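Local structure of vestitone reductase (Medicago sativa, 2P4H) at residues Leu187-Gly192 against Ala284-Leu289; Val129-Lys134 against Val153-Trp158; Lys293-Asp296 against Asp300-Tyr303; Lys169-Phe174 against Ile180-Leu185. The protein catalyses the NADPH-dependent, stereospecific reduction of (3R)-vestitone to the isoflavanol DMI, the penultimate step in making the defence compound medicarpin. All blocks are in the same frame, centred on the assembly; numbering follows the deposited sequence.

Contact 1 (Leu187-Gly192 against Ala284-Leu289); sequences LPFIVG and ARLPDL
Leu286 and Leu289 are the two side chains by which Ala284-Leu289 reaches Leu187-Gly192, each meeting one residue there. At the short strand 284-285, Arg285 turns to a salt bridge with Glu257. Leu286 then directs its side chain at Phe189: its CD1 methyl stands 3.5 Å from CE2 of Phe189, in the plane of the ring and at its edge, so the methyl meets the rim and not the pi face. The two side chains cross at about a right angle. The chi1 of Phe189, -80°, sets CG anti to its own carbonyl carbon and swings the ring across to the leucine; Phe222 packs edge-to-face with the same ring. Strands 189-191 and 284-285 do not pair with each other. Both run parallel to strand 219-226 in a small mixed sheet beside the Rossmann-type core, and His223 of that strand touches Pro188, Leu286 and Leu289. Pro287 leads the chain on, its carbonyl O accepting a hydrogen bond from ND1 of His223. Leu289, in the next short strand, closes the contact with a looser touch, its CD1 lying 4.3 Å from CB of Pro188, where strand 182-187 has just given way to strand 189-191.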
loop_
_atom_site.group_PDB
_atom_site.type_symbol
_atom_site.label_atom_id
_atom_site.label_comp_id
_atom_site.label_asym_id
_atom_site.label_seq_id
_atom_site.Cartn_x
_atom_site.Cartn_y
_atom_site.Cartn_z
ATOM N N LEU A 187 1.678 5.207 1.062
ATOM C CA LEU A 187 0.304 4.885 0.703
ATOM C C LEU A 187 -0.742 5.134 1.775
ATOM O O LEU A 187 -0.565 4.771 2.935
ATOM C CB LEU A 187 0.234 3.419 0.259
ATOM C CG LEU A 187 1.177 3.037 -0.887
ATOM C CD1 LEU A 187 1.162 1.530 -1.092
ATOM C CD2 LEU A 187 0.754 3.751 -2.157
ATOM N N PRO A 188 -1.861 5.760 1.388
ATOM C CA PRO A 188 -2.981 6.078 2.277
ATOM C C PRO A 188 -3.921 4.865 2.284
ATOM O O PRO A 188 -3.464 3.729 2.156
ATOM C CB PRO A 188 -3.596 7.290 1.597
ATOM C CG PRO A 188 -3.489 6.911 0.146
ATOM C CD PRO A 188 -2.092 6.307 0.035
ATOM N N PHE A 189 -5.220 5.088 2.449
ATOM C CA PHE A 189 -6.163 3.972 2.408
ATOM C C PHE A 189 -6.211 3.504 0.953
ATOM O O PHE A 189 -6.568 4.280 0.061
ATOM C CB PHE A 189 -7.562 4.424 2.839
ATOM C CG PHE A 189 -7.742 4.525 4.327
ATOM C CD1 PHE A 189 -8.247 3.453 5.053
ATOM C CD2 PHE A 189 -7.415 5.697 5.003
ATOM C CE1 PHE A 189 -8.426 3.546 6.435
ATOM C CE2 PHE A 189 -7.588 5.798 6.382
ATOM C CZ PHE A 189 -8.094 4.721 7.098
ATOM N N ILE A 190 -5.835 2.251 0.716
ATOM C CA ILE A 190 -5.839 1.671 -0.632
ATOM C C ILE A 190 -7.192 0.999 -0.852
ATOM O O ILE A 190 -7.581 0.104 -0.095
ATOM C CB ILE A 190 -4.708 0.645 -0.772
ATOM C CG1 ILE A 190 -3.368 1.307 -0.430
ATOM C CG2 ILE A 190 -4.684 0.082 -2.187
ATOM C CD1 ILE A 190 -2.230 0.322 -0.295
ATOM N N VAL A 191 -7.898 1.419 -1.901
ATOM C CA VAL A 191 -9.244 0.917 -2.167
ATOM C C VAL A 191 -9.503 0.594 -3.640
ATOM O O VAL A 191 -8.986 1.261 -4.531
ATOM C CB VAL A 191 -10.278 1.980 -1.695
ATOM C CG1 VAL A 191 -11.704 1.505 -1.945
ATOM C CG2 VAL A 191 -10.061 2.284 -0.213
ATOM N N GLY A 192 -10.315 -0.435 -3.882
ATOM C CA GLY A 192 -10.664 -0.826 -5.240
ATOM C C GLY A 192 -11.133 -2.264 -5.263
ATOM O O GLY A 192 -11.624 -2.773 -4.257
ATOM N N ALA A 284 -11.107 11.245 13.599
ATOM C CA ALA A 284 -9.782 11.642 13.154
ATOM C C ALA A 284 -9.816 12.189 11.730
ATOM O O ALA A 284 -10.205 11.490 10.797
ATOM C CB ALA A 284 -8.837 10.448 13.230
ATOM N N ARG A 285 -9.412 13.444 11.576
ATOM C CA ARG A 285 -9.366 14.087 10.267
ATOM C C ARG A 285 -7.928 13.930 9.784
ATOM O O ARG A 285 -7.049 14.701 10.169
ATOM C CB ARG A 285 -9.720 15.574 10.387
ATOM C CG ARG A 285 -11.120 15.859 10.929
ATOM C CD ARG A 285 -12.191 15.747 9.847
ATOM N NE ARG A 285 -13.535 15.927 10.396
ATOM C CZ ARG A 285 -14.651 15.951 9.671
ATOM N NH1 ARG A 285 -14.600 15.812 8.352
ATOM N NH2 ARG A 285 -15.825 16.099 10.270
ATOM N N LEU A 286 -7.687 12.924 8.949
ATOM C CA LEU A 286 -6.342 12.654 8.452
ATOM C C LEU A 286 -5.829 13.719 7.499
ATOM O O LEU A 286 -6.601 14.388 6.819
ATOM C CB LEU A 286 -6.304 11.288 7.771
ATOM C CG LEU A 286 -6.705 10.130 8.684
ATOM C CD1 LEU A 286 -6.759 8.844 7.876
ATOM C CD2 LEU A 286 -5.714 10.011 9.833
ATOM N N PRO A 287 -4.501 13.889 7.440
ATOM C CA PRO A 287 -3.890 14.886 6.563
ATOM C C PRO A 287 -3.884 14.485 5.098
ATOM O O PRO A 287 -3.903 13.301 4.758
ATOM C CB PRO A 287 -2.474 15.003 7.119
ATOM C CG PRO A 287 -2.191 13.609 7.570
ATOM C CD PRO A 287 -3.480 13.213 8.260
ATOM N N ASP A 288 -3.873 15.493 4.237
ATOM C CA ASP A 288 -3.804 15.285 2.800
ATOM C C ASP A 288 -2.318 15.027 2.527
ATOM O O ASP A 288 -1.465 15.834 2.907
ATOM C CB ASP A 288 -4.287 16.556 2.084
ATOM C CG ASP A 288 -4.215 16.456 0.566
ATOM O OD1 ASP A 288 -4.063 15.341 0.026
ATOM O OD2 ASP A 288 -4.332 17.511 -0.094
ATOM N N LEU A 289 -2.002 13.888 1.920
ATOM C CA LEU A 289 -0.614 13.566 1.601
ATOM C C LEU A 289 -0.381 14.066 0.174
ATOM O O LEU A 289 -0.646 13.361 -0.803
ATOM C CB LEU A 289 -0.377 12.053 1.720
ATOM C CG LEU A 289 -0.890 11.420 3.024
ATOM C CD1 LEU A 289 -0.539 9.941 3.050
ATOM C CD2 LEU A 289 -0.283 12.123 4.234
#

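Contact 2 (Val129-Lys134 against Val153-Trp158); sequences VSFNGK and VKPFGW
Phe131 and Pro155 lie obliquely against each other, the phenyl ring of one loop set beside the pyrrolidine ring of the other. The proline approaches through CG, which is 3.8 Å from CD2 of Phe131 and as far from CE2, so a single methylene straddles one bond of the phenyl ring; CB of Pro155 follows at 4.2 Å from CE2. A chi1 of -62° turns CG of Phe131 away from its own carbonyl carbon and carries the ring over to the turn. Farther along the ring, CZ of Phe131 lies 4.0 Å from the carbonyl O of Phe156, while the aromatic side chain of Phe156 itself leads away. The backbone that receives the ring is a type II beta turn from Pro155 to Trp158, closed by Trp158 N giving a hydrogen bond to O of Pro155 at 3.0 Å. Gly157, with its positive phi of 82°, occupies the third position of the turn and stands at the N-cap position, just before helix 158-177. Replacing Phe131 by an alanine would probably take away the ring on which CG of Pro155 rests, leaving a gap between the loop and the turn, with Leu150 as a remaining neighbour of the proline. Both loops belong to the surface of the coenzyme-binding domain. Helix 147-153 bridges them: its Leu150 touches Phe131, Pro155 and Trp158. One loop runs from strand 119-125 toward strand 138-139, and the other leads into helix 158-177, which carries Tyr160, probably an NADP(+)-binding residue.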
loop_
_atom_site.group_PDB
_atom_site.type_symbol
_atom_site.label_atom_id
_atom_site.label_comp_id
_atom_site.label_asym_id
_atom_site.label_seq_id
_atom_site.Cartn_x
_atom_site.Cartn_y
_atom_site.Cartn_z
ATOM N N VAL A 129 4.023 9.070 8.295
ATOM C CA VAL A 129 4.128 10.527 8.207
ATOM C C VAL A 129 3.082 11.297 9.012
ATOM O O VAL A 129 3.311 12.449 9.382
ATOM C CB VAL A 129 4.016 11.033 6.730
ATOM C CG1 VAL A 129 5.094 10.394 5.871
ATOM C CG2 VAL A 129 2.629 10.738 6.167
ATOM N N SER A 130 1.947 10.657 9.288
ATOM C CA SER A 130 0.832 11.313 9.973
ATOM C C SER A 130 0.903 11.573 11.475
ATOM O O SER A 130 0.111 12.358 11.998
ATOM C CB SER A 130 -0.458 10.554 9.658
ATOM O OG SER A 130 -0.675 10.493 8.255
ATOM N N PHE A 131 1.832 10.928 12.172
ATOM C CA PHE A 131 1.954 11.124 13.613
ATOM C C PHE A 131 3.193 11.951 13.937
ATOM O O PHE A 131 4.057 11.514 14.697
ATOM C CB PHE A 131 2.034 9.773 14.332
ATOM C CG PHE A 131 0.814 8.912 14.155
ATOM C CD1 PHE A 131 0.688 8.067 13.054
ATOM C CD2 PHE A 131 -0.214 8.946 15.094
ATOM C CE1 PHE A 131 -0.442 7.268 12.893
ATOM C CE2 PHE A 131 -1.348 8.153 14.942
ATOM C CZ PHE A 131 -1.463 7.312 13.840
ATOM N N ASN A 132 3.265 13.147 13.361
ATOM C CA ASN A 132 4.406 14.038 13.560
ATOM C C ASN A 132 4.275 15.000 14.739
ATOM O O ASN A 132 5.168 15.815 14.979
ATOM C CB ASN A 132 4.676 14.833 12.277
ATOM C CG ASN A 132 3.423 15.479 11.713
ATOM O OD1 ASN A 132 2.533 14.798 11.198
ATOM N ND2 ASN A 132 3.343 16.800 11.813
ATOM N N GLY A 133 3.170 14.910 15.471
ATOM C CA GLY A 133 2.974 15.776 16.620
ATOM C C GLY A 133 2.496 17.178 16.288
ATOM O O GLY A 133 2.087 17.926 17.176
ATOM N N LYS A 134 2.554 17.539 15.010
ATOM C CA LYS A 134 2.115 18.858 14.572
ATOM C C LYS A 134 0.720 18.761 13.964
ATOM O O LYS A 134 0.309 17.695 13.504
ATOM C CB LYS A 134 3.106 19.424 13.552
ATOM C CG LYS A 134 4.490 19.676 14.133
ATOM C CD LYS A 134 5.493 20.103 13.071
ATOM C CE LYS A 134 5.775 18.978 12.087
ATOM N NZ LYS A 134 6.822 19.357 11.100
ATOM N N VAL A 153 3.011 8.774 23.979
ATOM C CA VAL A 153 1.603 9.163 23.946
ATOM C C VAL A 153 0.686 7.991 23.593
ATOM O O VAL A 153 -0.455 7.918 24.054
ATOM C CB VAL A 153 1.392 10.325 22.953
ATOM C CG1 VAL A 153 -0.085 10.667 22.844
ATOM C CG2 VAL A 153 2.182 11.546 23.422
ATOM N N LYS A 154 1.194 7.077 22.774
ATOM C CA LYS A 154 0.466 5.878 22.374
ATOM C C LYS A 154 -0.933 6.059 21.787
ATOM O O LYS A 154 -1.908 5.486 22.280
ATOM C CB LYS A 154 0.403 4.903 23.555
ATOM C CG LYS A 154 1.776 4.402 23.985
ATOM C CD LYS A 154 1.700 3.393 25.120
ATOM C CE LYS A 154 1.207 4.025 26.408
ATOM N NZ LYS A 154 1.308 3.073 27.544
ATOM N N PRO A 155 -1.050 6.854 20.714
ATOM C CA PRO A 155 -2.356 7.069 20.087
ATOM C C PRO A 155 -2.797 5.769 19.423
ATOM O O PRO A 155 -1.987 4.861 19.226
ATOM C CB PRO A 155 -2.069 8.167 19.071
ATOM C CG PRO A 155 -0.651 7.868 18.667
ATOM C CD PRO A 155 0.000 7.603 20.005
ATOM N N PHE A 156 -4.076 5.672 19.078
ATOM C CA PHE A 156 -4.582 4.465 18.441
ATOM C C PHE A 156 -3.749 4.090 17.214
ATOM O O PHE A 156 -3.530 4.914 16.326
ATOM C CB PHE A 156 -6.043 4.656 18.028
ATOM C CG PHE A 156 -6.710 3.388 17.583
ATOM C CD1 PHE A 156 -6.919 2.348 18.484
ATOM C CD2 PHE A 156 -7.106 3.220 16.261
ATOM C CE1 PHE A 156 -7.513 1.157 18.075
ATOM C CE2 PHE A 156 -7.702 2.031 15.841
ATOM C CZ PHE A 156 -7.905 0.998 16.750
ATOM N N GLY A 157 -3.287 2.843 17.185
ATOM C CA GLY A 157 -2.491 2.355 16.070
ATOM C C GLY A 157 -1.019 2.719 16.125
ATOM O O GLY A 157 -0.311 2.586 15.123
ATOM N N TRP A 158 -0.541 3.153 17.288
ATOM C CA TRP A 158 0.859 3.550 17.414
ATOM C C TRP A 158 1.878 2.456 17.105
ATOM O O TRP A 158 2.936 2.749 16.554
ATOM C CB TRP A 158 1.143 4.130 18.806
ATOM C CG TRP A 158 1.112 3.141 19.926
ATOM C CD1 TRP A 158 0.015 2.716 20.622
ATOM C CD2 TRP A 158 2.238 2.463 20.496
ATOM N NE1 TRP A 158 0.392 1.818 21.595
ATOM C CE2 TRP A 158 1.749 1.645 21.539
ATOM C CE3 TRP A 158 3.613 2.469 20.227
ATOM C CZ2 TRP A 158 2.589 0.838 22.316
ATOM C CZ3 TRP A 158 4.451 1.665 21.000
ATOM C CH2 TRP A 158 3.933 0.861 22.032
#

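Contact 3 (Lys293-Asp296 against Asp300-Tyr303); sequences KLVD and DFKY
Phe301 packs against Leu294 and Val295 in a helix-loop arrangement: the short helix 292-296 ends, the chain turns back through a few residues, and the loop before helix 305-319 lays an aromatic ring against the helix it has just left. This is local apolar packing in the C-terminal part of the chain, and Phe301 is its largest contributor. A chi1 of -75° places CG of Phe301 anti to its carbonyl carbon and brings the ring alongside the helix. Val295, on the more exposed flank, offers its CG2 methyl to the edge of the ring, near the ring plane and 4.2 Å from CE1. Leu294 is buried and points at the loop. With chi1 at -179°, its CG extends opposite the backbone N, and the CD2 branch reaches the far end of the phenyl ring. The side chain of Leu294 lies roughly perpendicular to that of Phe301. Phe299, between the two segments, adds to the packing by touching Leu294 and by meeting Phe301 edge-to-face, and Pro251 and Thr291 also touch the ring. The loop is tied in turn to helix 227-239: Asp229 accepts hydrogen bonds from the backbone N atoms of Lys302 and Tyr303, and Arg232 donates one to O of Asp300. The closer of the two methyl-to-ring approaches is that of Leu294, whose CD2 stops 4.0 Å from CZ of Phe301.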
loop_
_atom_site.group_PDB
_atom_site.type_symbol
_atom_site.label_atom_id
_atom_site.label_comp_id
_atom_site.label_asym_id
_atom_site.label_seq_id
_atom_site.Cartn_x
_atom_site.Cartn_y
_atom_site.Cartn_z
ATOM N N LYS A 293 4.704 15.749 -5.944
ATOM C CA LYS A 293 6.014 15.242 -6.358
ATOM C C LYS A 293 5.900 14.131 -7.401
ATOM O O LYS A 293 6.609 14.136 -8.413
ATOM C CB LYS A 293 6.796 14.739 -5.142
ATOM C CG LYS A 293 8.235 14.348 -5.449
ATOM C CD LYS A 293 8.917 13.778 -4.213
ATOM C CE LYS A 293 10.352 13.350 -4.504
ATOM N NZ LYS A 293 11.023 12.799 -3.287
ATOM N N LEU A 294 5.006 13.179 -7.162
ATOM C CA LEU A 294 4.825 12.075 -8.096
ATOM C C LEU A 294 4.252 12.552 -9.433
ATOM O O LEU A 294 4.653 12.070 -10.492
ATOM C CB LEU A 294 3.918 11.008 -7.473
ATOM C CG LEU A 294 3.620 9.755 -8.303
ATOM C CD1 LEU A 294 4.915 9.082 -8.729
ATOM C CD2 LEU A 294 2.770 8.799 -7.480
ATOM N N VAL A 295 3.318 13.496 -9.385
ATOM C CA VAL A 295 2.726 14.021 -10.609
ATOM C C VAL A 295 3.770 14.837 -11.381
ATOM O O VAL A 295 3.823 14.770 -12.612
ATOM C CB VAL A 295 1.478 14.884 -10.294
ATOM C CG1 VAL A 295 0.977 15.573 -11.562
ATOM C CG2 VAL A 295 0.374 13.997 -9.719
ATOM N N ASP A 296 4.603 15.592 -10.660
ATOM C CA ASP A 296 5.663 16.390 -11.287
ATOM C C ASP A 296 6.651 15.456 -11.983
ATOM O O ASP A 296 7.328 15.855 -12.932
ATOM C CB ASP A 296 6.450 17.209 -10.250
ATOM C CG ASP A 296 5.741 18.479 -9.818
ATOM O OD1 ASP A 296 4.753 18.883 -10.462
ATOM O OD2 ASP A 296 6.204 19.091 -8.827
ATOM N N ASP A 300 0.654 9.760 -14.139
ATOM C CA ASP A 300 -0.712 10.252 -14.272
ATOM C C ASP A 300 -1.676 9.251 -13.658
ATOM O O ASP A 300 -1.646 8.068 -13.995
ATOM C CB ASP A 300 -1.078 10.454 -15.747
ATOM C CG ASP A 300 -0.252 11.536 -16.411
ATOM O OD1 ASP A 300 0.978 11.361 -16.532
ATOM O OD2 ASP A 300 -0.835 12.565 -16.815
ATOM N N PHE A 301 -2.522 9.725 -12.749
ATOM C CA PHE A 301 -3.508 8.854 -12.128
ATOM C C PHE A 301 -4.624 8.579 -13.125
ATOM O O PHE A 301 -5.076 9.478 -13.837
ATOM C CB PHE A 301 -4.070 9.482 -10.852
ATOM C CG PHE A 301 -3.119 9.425 -9.693
ATOM C CD1 PHE A 301 -2.125 10.384 -9.540
ATOM C CD2 PHE A 301 -3.174 8.365 -8.796
ATOM C CE1 PHE A 301 -1.191 10.285 -8.508
ATOM C CE2 PHE A 301 -2.247 8.253 -7.760
ATOM C CZ PHE A 301 -1.254 9.213 -7.616
ATOM N N LYS A 302 -5.065 7.328 -13.161
ATOM C CA LYS A 302 -6.101 6.887 -14.087
ATOM C C LYS A 302 -7.522 6.885 -13.529
ATOM O O LYS A 302 -8.483 7.105 -14.270
ATOM C CB LYS A 302 -5.751 5.479 -14.575
ATOM C CG LYS A 302 -6.809 4.805 -15.437
ATOM C CD LYS A 302 -6.337 3.434 -15.895
ATOM C CE LYS A 302 -7.403 2.719 -16.714
ATOM N NZ LYS A 302 -6.940 1.388 -17.189
ATOM N N TYR A 303 -7.655 6.669 -12.225
ATOM C CA TYR A 303 -8.971 6.570 -11.606
ATOM C C TYR A 303 -9.454 7.749 -10.776
ATOM O O TYR A 303 -8.667 8.483 -10.183
ATOM C CB TYR A 303 -9.007 5.305 -10.753
ATOM C CG TYR A 303 -8.646 4.069 -11.534
ATOM C CD1 TYR A 303 -9.602 3.408 -12.304
ATOM C CD2 TYR A 303 -7.342 3.578 -11.540
ATOM C CE1 TYR A 303 -9.270 2.288 -13.057
ATOM C CE2 TYR A 303 -6.996 2.458 -12.292
ATOM C CZ TYR A 303 -7.966 1.818 -13.047
ATOM O OH TYR A 303 -7.635 0.707 -13.783
#

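Contact 4 (Lys169-Phe174 against Ile180-Leu185); sequences KAVLEF and IDVVTL
Val171 and Val182 share a torsion, each with CG1 anti to the backbone N (chi1 167° and 172°), and this turns the two CG1 methyls toward each other until they stand 3.6 Å apart. The next residue, Leu172, has the other first torsion, its CG anti to the carbonyl carbon and beside the backbone N, and its CD2 comes 3.7 Å from CG2 of Thr184. Both branches of Thr184 engage helix 158-177: CG2 packs on Leu172 and, at 4.3 Å, on CG1 of Val171, and OG1 is hydrogen-bonded to OE2 of Glu168, the residue just before Lys169. At the other end of the contact, CD1 of Ile180 meets the ring of Phe174 at its edge, near the plane, 4.0 Å from CE2. Val182 and Thr184 point to the helix and Val183 between them points away, as alternation along a strand requires. Helix and strand segments run nearly antiparallel, at 161°, with their axes 8.7 Å apart: the alpha-beta unit of a Rossmann-type fold, in which the helix lies over the parallel sheet it feeds. Strand 182-187 lies there between strands 119-125 and 245-248; Tyr122 of the former touches Val171 and Thr184, Arg246 of the latter touches Leu172 and Thr184, and Leu108 of helix 95-111 packs on Phe174 and Ile180.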
loop_
_atom_site.group_PDB
_atom_site.type_symbol
_atom_site.label_atom_id
_atom_site.label_comp_id
_atom_site.label_asym_id
_atom_site.label_seq_id
_atom_site.Cartn_x
_atom_site.Cartn_y
_atom_site.Cartn_z
ATOM N N LYS A 169 12.517 4.253 7.135
ATOM C CA LYS A 169 13.774 4.949 7.361
ATOM C C LYS A 169 14.948 4.008 7.122
ATOM O O LYS A 169 15.943 4.394 6.512
ATOM C CB LYS A 169 13.841 5.506 8.786
ATOM C CG LYS A 169 12.934 6.699 9.018
ATOM C CD LYS A 169 13.211 7.351 10.362
ATOM C CE LYS A 169 12.420 8.641 10.527
ATOM N NZ LYS A 169 12.772 9.334 11.800
ATOM N N ALA A 170 14.826 2.771 7.590
ATOM C CA ALA A 170 15.897 1.795 7.421
ATOM C C ALA A 170 16.138 1.495 5.944
ATOM O O ALA A 170 17.283 1.395 5.497
ATOM C CB ALA A 170 15.559 0.514 8.174
ATOM N N VAL A 171 15.056 1.357 5.187
ATOM C CA VAL A 171 15.155 1.074 3.760
ATOM C C VAL A 171 15.851 2.211 3.009
ATOM O O VAL A 171 16.756 1.979 2.205
ATOM C CB VAL A 171 13.746 0.834 3.156
ATOM C CG1 VAL A 171 13.807 0.849 1.635
ATOM C CG2 VAL A 171 13.206 -0.506 3.640
ATOM N N LEU A 172 15.438 3.445 3.272
ATOM C CA LEU A 172 16.041 4.591 2.601
ATOM C C LEU A 172 17.527 4.709 2.935
ATOM O O LEU A 172 18.355 4.942 2.053
ATOM C CB LEU A 172 15.303 5.871 2.999
ATOM C CG LEU A 172 13.870 5.987 2.470
ATOM C CD1 LEU A 172 13.124 7.062 3.237
ATOM C CD2 LEU A 172 13.898 6.304 0.976
ATOM N N GLU A 173 17.865 4.540 4.209
ATOM C CA GLU A 173 19.256 4.642 4.631
ATOM C C GLU A 173 20.123 3.547 4.026
ATOM O O GLU A 173 21.203 3.825 3.503
ATOM C CB GLU A 173 19.353 4.583 6.152
ATOM C CG GLU A 173 20.766 4.768 6.683
ATOM C CD GLU A 173 21.388 6.080 6.235
ATOM O OE1 GLU A 173 20.784 7.143 6.486
ATOM O OE2 GLU A 173 22.483 6.048 5.635
ATOM N N PHE A 174 19.656 2.306 4.098
ATOM C CA PHE A 174 20.416 1.190 3.549
ATOM C C PHE A 174 20.605 1.362 2.048
ATOM O O PHE A 174 21.695 1.145 1.523
ATOM C CB PHE A 174 19.709 -0.136 3.824
ATOM C CG PHE A 174 20.520 -1.339 3.435
ATOM C CD1 PHE A 174 21.402 -1.920 4.338
ATOM C CD2 PHE A 174 20.425 -1.870 2.152
ATOM C CE1 PHE A 174 22.183 -3.017 3.969
ATOM C CE2 PHE A 174 21.199 -2.965 1.770
ATOM C CZ PHE A 174 22.080 -3.540 2.682
ATOM N N ILE A 180 21.721 1.297 -3.939
ATOM C CA ILE A 180 20.567 0.631 -4.534
ATOM C C ILE A 180 19.544 1.708 -4.876
ATOM O O ILE A 180 19.278 2.589 -4.059
ATOM C CB ILE A 180 19.927 -0.383 -3.558
ATOM C CG1 ILE A 180 20.965 -1.435 -3.148
ATOM C CG2 ILE A 180 18.734 -1.063 -4.219
ATOM C CD1 ILE A 180 20.458 -2.434 -2.132
ATOM N N ASP A 181 18.988 1.652 -6.084
ATOM C CA ASP A 181 17.999 2.644 -6.502
ATOM C C ASP A 181 16.663 2.328 -5.841
ATOM O O ASP A 181 15.843 1.579 -6.383
ATOM C CB ASP A 181 17.830 2.640 -8.022
ATOM C CG ASP A 181 17.137 3.891 -8.529
ATOM O OD1 ASP A 181 16.392 4.520 -7.748
ATOM O OD2 ASP A 181 17.333 4.245 -9.711
ATOM N N VAL A 182 16.455 2.920 -4.669
ATOM C CA VAL A 182 15.250 2.701 -3.887
ATOM C C VAL A 182 14.213 3.802 -3.997
ATOM O O VAL A 182 14.534 4.989 -3.981
ATOM C CB VAL A 182 15.595 2.545 -2.383
ATOM C CG1 VAL A 182 14.317 2.503 -1.543
ATOM C CG2 VAL A 182 16.416 1.287 -2.166
ATOM N N VAL A 183 12.962 3.381 -4.124
ATOM C CA VAL A 183 11.834 4.295 -4.143
ATOM C C VAL A 183 10.892 3.761 -3.075
ATOM O O VAL A 183 10.727 2.546 -2.937
ATOM C CB VAL A 183 11.077 4.297 -5.497
ATOM C CG1 VAL A 183 9.665 4.849 -5.308
ATOM C CG2 VAL A 183 11.826 5.143 -6.504
ATOM N N THR A 184 10.311 4.661 -2.291
ATOM C CA THR A 184 9.342 4.250 -1.290
ATOM C C THR A 184 8.049 4.964 -1.645
ATOM O O THR A 184 8.060 6.128 -2.057
ATOM C CB THR A 184 9.769 4.617 0.155
ATOM O OG1 THR A 184 9.876 6.039 0.289
ATOM C CG2 THR A 184 11.095 3.964 0.498
ATOM N N LEU A 185 6.936 4.254 -1.523
ATOM C CA LEU A 185 5.635 4.832 -1.825
ATOM C C LEU A 185 4.843 4.965 -0.537
ATOM O O LEU A 185 4.560 3.972 0.137
ATOM C CB LEU A 185 4.874 3.954 -2.822
ATOM C CG LEU A 185 5.330 4.023 -4.284
ATOM C CD1 LEU A 185 4.719 2.878 -5.074
ATOM C CD2 LEU A 185 4.927 5.363 -4.887
#

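Along the chain contact 2 closes first, then contact 4, contact 1 and contact 3 follow. Contacts 2 and 4 share helix 158-177, one at its start and the other on its later turns, with centres about 22 Å apart. Strand 182-187 of contact 4 leads directly into strand 189-191 of contact 1, and strand 288-289 of contact 1 runs on to helix 292-296 of contact 3, about 16 Å away between centres. Contacts 1 and 2 touch: CG of Pro287 is 3.5 Å from OG of Ser130. In this monomeric reductase contact 4 lies within the parallel sheet and its helix layer, contact 2 between surface loops; contact 1 ties the sheet's edge region to 284-289, and contact 3 is local to the C-terminal part.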